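Local structure of 3-dehydroquinate dehydratase (Enterococcus faecalis, 4PH6) at residues N145-Q149 / K150-Q154; T182-L185 / T186-A190. The protein catalyses the cis-dehydration of 3-dehydroquinate to 3-dehydroshikimate through an imine intermediate, the third step of the chorismate pathway that supplies aromatic amino acids. All coordinates share one frame; numbering follows the deposited sequence.

Interaction 1. Residues N145-Q149 / K150-Q154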
ATOM      1  N   ASN A 145     -17.572  11.912   6.393  1.00 10.15           N
ATOM      2  CA  ASN A 145     -16.909  13.201   6.427  1.00 10.61           C
ATOM      3  C   ASN A 145     -15.809  13.261   5.378  1.00 10.96           C
ATOM      4  O   ASN A 145     -15.113  12.283   5.137  1.00 10.62           O
ATOM      5  CB  ASN A 145     -16.353  13.474   7.826  1.00 10.46           C
ATOM      6  CG  ASN A 145     -15.499  14.720   7.877  1.00 12.22           C
ATOM      7  OD1 ASN A 145     -14.316  14.651   8.163  1.00 11.30           O
ATOM      8  ND2 ASN A 145     -16.097  15.870   7.566  1.00 11.96           N
ATOM      9  N   HIS A 146     -15.676  14.410   4.735  1.00 15.61           N
ATOM     10  CA  HIS A 146     -14.649  14.597   3.721  1.00 16.52           C
ATOM     11  C   HIS A 146     -13.919  15.895   3.934  1.00 22.41           C
ATOM     12  O   HIS A 146     -14.541  16.953   4.033  1.00 20.51           O
ATOM     13  CB  HIS A 146     -15.253  14.604   2.318  1.00 13.18           C
ATOM     14  CG  HIS A 146     -15.992  13.353   1.983  1.00 14.10           C
ATOM     15  ND1 HIS A 146     -17.271  13.119   2.422  1.00 12.36           N
ATOM     16  CD2 HIS A 146     -15.621  12.266   1.273  1.00 12.66           C
ATOM     17  CE1 HIS A 146     -17.659  11.924   1.994  1.00 29.80           C
ATOM     18  NE2 HIS A 146     -16.681  11.400   1.284  1.00 12.44           N
ATOM     19  N   ASP A 147     -12.596  15.814   3.986  1.00 25.88           N
ATOM     20  CA  ASP A 147     -11.764  17.006   3.974  1.00 17.62           C
ATOM     21  C   ASP A 147     -10.881  16.956   2.743  1.00 15.58           C
ATOM     22  O   ASP A 147      -9.956  16.157   2.691  1.00 15.16           O
ATOM     23  CB  ASP A 147     -10.916  17.088   5.235  1.00 15.96           C
ATOM     24  CG  ASP A 147     -10.323  18.471   5.449  1.00 16.27           C
ATOM     25  OD1 ASP A 147      -9.967  19.140   4.454  1.00 17.49           O
ATOM     26  OD2 ASP A 147     -10.213  18.884   6.615  1.00 16.53           O
ATOM     27  N   PHE A 148     -11.151  17.813   1.760  1.00 22.15           N
ATOM     28  CA  PHE A 148     -10.426  17.744   0.493  1.00 23.24           C
ATOM     29  C   PHE A 148      -9.256  18.715   0.439  1.00 26.35           C
ATOM     30  O   PHE A 148      -8.621  18.866  -0.609  1.00 32.35           O
ATOM     31  CB  PHE A 148     -11.373  17.974  -0.702  1.00 21.75           C
ATOM     32  CG  PHE A 148     -11.940  19.370  -0.801  1.00 26.18           C
ATOM     33  CD1 PHE A 148     -11.305  20.346  -1.560  1.00 31.86           C
ATOM     34  CD2 PHE A 148     -13.135  19.697  -0.170  1.00 29.96           C
ATOM     35  CE1 PHE A 148     -11.841  21.635  -1.669  1.00 32.57           C
ATOM     36  CE2 PHE A 148     -13.674  20.983  -0.272  1.00 28.86           C
ATOM     37  CZ  PHE A 148     -13.025  21.950  -1.021  1.00 27.59           C
ATOM     38  N   GLN A 149      -8.944  19.344   1.570  1.00 24.69           N
ATOM     39  CA  GLN A 149      -7.822  20.281   1.622  1.00 29.88           C
ATOM     40  C   GLN A 149      -6.634  19.749   2.423  1.00 26.35           C
ATOM     41  O   GLN A 149      -5.482  20.036   2.097  1.00 22.03           O
ATOM     42  CB  GLN A 149      -8.276  21.621   2.203  1.00 26.67           C
ATOM     43  CG  GLN A 149      -9.260  22.356   1.315  1.00 31.95           C
ATOM     44  CD  GLN A 149      -9.809  23.614   1.963  1.00 40.13           C
ATOM     45  OE1 GLN A 149      -9.806  23.757   3.190  1.00 39.71           O
ATOM     46  NE2 GLN A 149     -10.296  24.531   1.136  1.00 47.84           N
ATOM     47  N   LYS A 150      -6.922  18.981   3.469  1.00 22.12           N
ATOM     48  CA  LYS A 150      -5.890  18.591   4.413  1.00 23.02           C
ATOM     49  C   LYS A 150      -6.217  17.297   5.138  1.00 18.45           C
ATOM     50  O   LYS A 150      -7.302  16.735   4.999  1.00 15.92           O
ATOM     51  CB  LYS A 150      -5.674  19.700   5.447  1.00 24.84           C
ATOM     52  CG  LYS A 150      -6.897  19.947   6.307  1.00 27.42           C
ATOM     53  CD  LYS A 150      -6.698  21.087   7.282  1.00 29.01           C
ATOM     54  CE  LYS A 150      -7.948  21.290   8.120  1.00 31.70           C
ATOM     55  NZ  LYS A 150      -9.112  21.660   7.273  1.00 38.33           N
ATOM     56  N   THR A 151      -5.258  16.846   5.931  1.00 19.56           N
ATOM     57  CA  THR A 151      -5.422  15.672   6.764  1.00 17.37           C
ATOM     58  C   THR A 151      -5.420  16.083   8.231  1.00 16.56           C
ATOM     59  O   THR A 151      -4.434  16.646   8.714  1.00 17.16           O
ATOM     60  CB  THR A 151      -4.301  14.651   6.513  1.00 15.24           C
ATOM     61  OG1 THR A 151      -4.246  14.338   5.116  1.00 17.60           O
ATOM     62  CG2 THR A 151      -4.546  13.376   7.320  1.00 18.95           C
ATOM     63  N   PRO A 152      -6.527  15.816   8.944  1.00 17.81           N
ATOM     64  CA  PRO A 152      -6.570  16.124  10.379  1.00 17.78           C
ATOM     65  C   PRO A 152      -5.634  15.192  11.133  1.00 18.22           C
ATOM     66  O   PRO A 152      -5.141  14.219  10.559  1.00 14.64           O
ATOM     67  CB  PRO A 152      -8.033  15.860  10.769  1.00 14.56           C
ATOM     68  CG  PRO A 152      -8.784  15.744   9.471  1.00 13.88           C
ATOM     69  CD  PRO A 152      -7.795  15.246   8.463  1.00 13.83           C
ATOM     70  N   SER A 153      -5.405  15.473  12.406  1.00 12.06           N
ATOM     71  CA  SER A 153      -4.570  14.602  13.211  1.00 12.27           C
ATOM     72  C   SER A 153      -5.198  13.224  13.288  1.00 13.08           C
ATOM     73  O   SER A 153      -6.412  13.071  13.096  1.00 15.61           O
ATOM     74  CB  SER A 153      -4.381  15.163  14.617  1.00 12.47           C
ATOM     75  OG  SER A 153      -5.562  14.975  15.372  1.00 15.76           O
ATOM     76  N   GLN A 154      -4.372  12.225  13.572  1.00 11.09           N
ATOM     77  CA  GLN A 154      -4.862  10.874  13.742  1.00 10.46           C
ATOM     78  C   GLN A 154      -6.020  10.799  14.751  1.00 17.92           C
ATOM     79  O   GLN A 154      -7.007  10.106  14.509  1.00  9.33           O
ATOM     80  CB  GLN A 154      -3.730   9.952  14.180  1.00 11.39           C
ATOM     81  CG  GLN A 154      -4.233   8.611  14.681  1.00 21.08           C
ATOM     82  CD  GLN A 154      -3.123   7.594  14.824  1.00 17.78           C
ATOM     83  OE1 GLN A 154      -2.009   7.823  14.364  1.00 15.98           O
ATOM     84  NE2 GLN A 154      -3.429   6.457  15.434  1.00 12.17           N
TER
HETATM   85  O   HOH W   1      -8.140  23.505   5.908  1.00 30.52           O
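The flat carboxylate of Asp147 is met by Lys150 in two ways, from above its plane at one oxygen and through the syn lone pair of the other. Above the plane, Lys150 N approaches OD1 of Asp147 at 3.2 Å, lying 61° out of it, in a somewhat bent hydrogen bond. Lys150 NZ reaches the syn lone pair of Asp147 OD2, on the side of the other oxygen, in a salt bridge of 3.1 Å. A third donor comes from the preceding residue: Gln149 N meets Asp147 OD1 at 3.1 Å, nearly along the C-O axis. This acceptance from the backbone N two residues on closes an Asx turn. The other flat group is the Phe148 ring, one face of which carries Gln149 CG, 3.9 Å above the plane and displaced toward the rim.

Torsions account for the grip. In Lys150, CG is wedged between the backbone N and the carbonyl carbon (chi1 64°), which brings it within 3.5 Å of Asp147 OD2, and a bend at the last torsion (-62°) turns NZ back onto that oxygen. A water joins Lys150 NZ to Gln149 OE1; its contact with NZ is so short that its exact position is doubtful.

The turn leads from strand 140-147 toward Ser153, whose OG accepts from Glu156 N as the N-cap of helix 154-166. His146, just before Asp147 on the strand and the predicted proton donor/acceptor, is hydrogen-bonded through NE2 to NZ of Lys173, the predicted Schiff-base lysine.

Two backbone donors on OD1 and an ammonium on OD2 leave both oxygens engaged, fixing the carboxylate's rotation; these donors probably stabilise its anionic form and let the turn balance its own charge at the surface.

Interaction 2. Residues T182-L185 / T186-A190; sequences TDVL and TLLSA
Leu185 and Thr186, the adjoining residues most buried by this local contact, pair with Ser189 and Thr182 one helical turn away. Thr182 O receives Thr186 N at 2.8 Å. The Thr186 hydroxyl stands beside its own backbone N (chi1 -62°), bringing OG1 within 3.0 Å of the same Thr182 O; whether the hydroxyl spends its proton there or on a water cannot be told. A water donates to Asp183 OD1 at 2.7 Å, and the same water lies near Thr186 OG1, so close that its position is doubtful, while Asp183 OD2 accepts from Gln179 N just before the helix.

The carbonyl of Leu185 takes two donors from Ser189, the second of them weak. Ser189 N meets Leu185 O at 2.8 Å, and Ser189 OG adds the weak bond of 3.2 Å to Leu185 O. The Leu185 side chain instead packs on Phe222 of the second subunit, and Leu188 and Ser189 lie against Leu185 of that subunit.

On another side of the helix, Val184 and Leu188 run side by side and point the same way, with Val184 CG1 4.2 Å from Leu188 CD1. Both also touch Ile214, and Val184 and Leu187 reach Ser207 on strand 203-207.

Successive i to i+4 bonds thus hold a regular alpha-helix with one side toward the barrel strands and another toward the partner chain. It is the helix of the beta-alpha-beta unit that links strands 171-176 and 203-207, as expected of a (beta/alpha)8 barrel, here also contributing to the homodimer interface.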
ATOM      1  N   THR A 182       3.522  11.443   5.161  1.00 12.62           N
ATOM      2  CA  THR A 182       3.124  11.359   6.567  1.00 12.54           C
ATOM      3  C   THR A 182       1.597  11.368   6.749  1.00 11.62           C
ATOM      4  O   THR A 182       1.059  10.583   7.519  1.00 17.11           O
ATOM      5  CB  THR A 182       3.722  12.523   7.381  1.00 13.30           C
ATOM      6  OG1 THR A 182       5.143  12.467   7.309  1.00 18.73           O
ATOM      7  CG2 THR A 182       3.296  12.455   8.847  1.00 13.39           C
ATOM      8  N   ASP A 183       0.911  12.265   6.046  1.00 11.24           N
ATOM      9  CA  ASP A 183      -0.539  12.362   6.122  1.00 10.48           C
ATOM     10  C   ASP A 183      -1.216  11.053   5.711  1.00 13.59           C
ATOM     11  O   ASP A 183      -2.282  10.706   6.214  1.00  9.36           O
ATOM     12  CB  ASP A 183      -1.059  13.493   5.227  1.00 13.95           C
ATOM     13  CG  ASP A 183      -0.713  14.871   5.744  1.00 14.34           C
ATOM     14  OD1 ASP A 183      -0.338  15.021   6.934  1.00 20.60           O
ATOM     15  OD2 ASP A 183      -0.836  15.818   4.941  1.00 15.48           O
ATOM     16  N   VAL A 184      -0.594  10.331   4.781  1.00 11.93           N
ATOM     17  CA  VAL A 184      -1.168   9.069   4.336  1.00 18.91           C
ATOM     18  C   VAL A 184      -1.035   8.040   5.455  1.00  9.67           C
ATOM     19  O   VAL A 184      -1.952   7.271   5.714  1.00  9.25           O
ATOM     20  CB  VAL A 184      -0.497   8.545   3.056  1.00 18.22           C
ATOM     21  CG1 VAL A 184      -1.208   7.266   2.572  1.00 14.64           C
ATOM     22  CG2 VAL A 184      -0.527   9.622   1.978  1.00 13.75           C
ATOM     23  N   LEU A 185       0.103   8.050   6.132  1.00 10.93           N
ATOM     24  CA  LEU A 185       0.297   7.189   7.279  1.00 16.01           C
ATOM     25  C   LEU A 185      -0.696   7.549   8.387  1.00 16.49           C
ATOM     26  O   LEU A 185      -1.254   6.670   9.037  1.00 14.77           O
ATOM     27  CB  LEU A 185       1.735   7.291   7.781  1.00 11.69           C
ATOM     28  CG  LEU A 185       2.743   6.486   6.957  1.00 16.22           C
ATOM     29  CD1 LEU A 185       4.185   6.800   7.394  1.00 17.03           C
ATOM     30  CD2 LEU A 185       2.454   5.001   7.086  1.00 14.25           C
ATOM     31  N   THR A 186      -0.903   8.847   8.588  1.00 10.44           N
ATOM     32  CA  THR A 186      -1.848   9.322   9.581  1.00 21.22           C
ATOM     33  C   THR A 186      -3.227   8.690   9.343  1.00 17.80           C
ATOM     34  O   THR A 186      -3.799   8.061  10.245  1.00  9.64           O
ATOM     35  CB  THR A 186      -1.953  10.862   9.557  1.00 20.62           C
ATOM     36  OG1 THR A 186      -0.674  11.429   9.881  1.00 14.42           O
ATOM     37  CG2 THR A 186      -3.007  11.345  10.547  1.00 10.38           C
ATOM     38  N   LEU A 187      -3.723   8.824   8.115  1.00 10.01           N
ATOM     39  CA  LEU A 187      -4.978   8.198   7.706  1.00  9.54           C
ATOM     40  C   LEU A 187      -4.963   6.671   7.915  1.00 10.89           C
ATOM     41  O   LEU A 187      -5.889   6.121   8.506  1.00 10.25           O
ATOM     42  CB  LEU A 187      -5.276   8.535   6.239  1.00  7.93           C
ATOM     43  CG  LEU A 187      -6.627   8.100   5.656  1.00  7.35           C
ATOM     44  CD1 LEU A 187      -6.555   6.680   5.090  1.00  7.30           C
ATOM     45  CD2 LEU A 187      -7.745   8.216   6.696  1.00  7.20           C
ATOM     46  N   LEU A 188      -3.935   5.988   7.417  1.00  9.73           N
ATOM     47  CA  LEU A 188      -3.865   4.531   7.556  1.00  8.97           C
ATOM     48  C   LEU A 188      -3.866   4.097   9.029  1.00  9.43           C
ATOM     49  O   LEU A 188      -4.574   3.168   9.396  1.00  9.42           O
ATOM     50  CB  LEU A 188      -2.633   3.977   6.834  1.00  9.40           C
ATOM     51  CG  LEU A 188      -2.664   4.094   5.310  1.00 13.43           C
ATOM     52  CD1 LEU A 188      -1.353   3.668   4.680  1.00  9.76           C
ATOM     53  CD2 LEU A 188      -3.808   3.264   4.761  1.00 13.81           C
ATOM     54  N   SER A 189      -3.089   4.780   9.865  1.00  9.97           N
ATOM     55  CA  SER A 189      -3.048   4.502  11.310  1.00 12.83           C
ATOM     56  C   SER A 189      -4.367   4.780  12.031  1.00 13.23           C
ATOM     57  O   SER A 189      -4.785   4.021  12.901  1.00 10.78           O
ATOM     58  CB  SER A 189      -1.955   5.327  11.982  1.00 11.37           C
ATOM     59  OG  SER A 189      -0.682   4.857  11.616  1.00 18.19           O
ATOM     60  N   ALA A 190      -4.982   5.906  11.688  1.00 10.51           N
ATOM     61  CA  ALA A 190      -6.293   6.272  12.211  1.00 11.55           C
ATOM     62  C   ALA A 190      -7.300   5.167  11.906  1.00 11.60           C
ATOM     63  O   ALA A 190      -8.104   4.768  12.765  1.00 10.37           O
ATOM     64  CB  ALA A 190      -6.751   7.596  11.617  1.00  9.17           C
TER
HETATM   65  O   HOH W   2      -0.212  13.865   9.391  1.00 14.09           O

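Interaction 1 is a surface contact in the loop after strand 140-147, whereas interaction 2 is partly buried on helix 181-197, between barrel strand and second subunit. Their chemistry follows: charge and an Asx turn shape 145-154, while main-chain helix bonds and aliphatic packing shape 182-190. They belong to successive beta/alpha units, but they touch: Thr151 OG1 lies 3.3 Å from Asp183 CB, and Gln154 N is 3.4 Å from Thr186 CG2, packing the loop and the start of helix 154-166 against helix 181-197. The centres of interactions 1 and 2 are about 10 Å apart. Only interaction 2 meets the second subunit; segment 145-149 carries the predicted catalytic His146, which is not part of the contact itself.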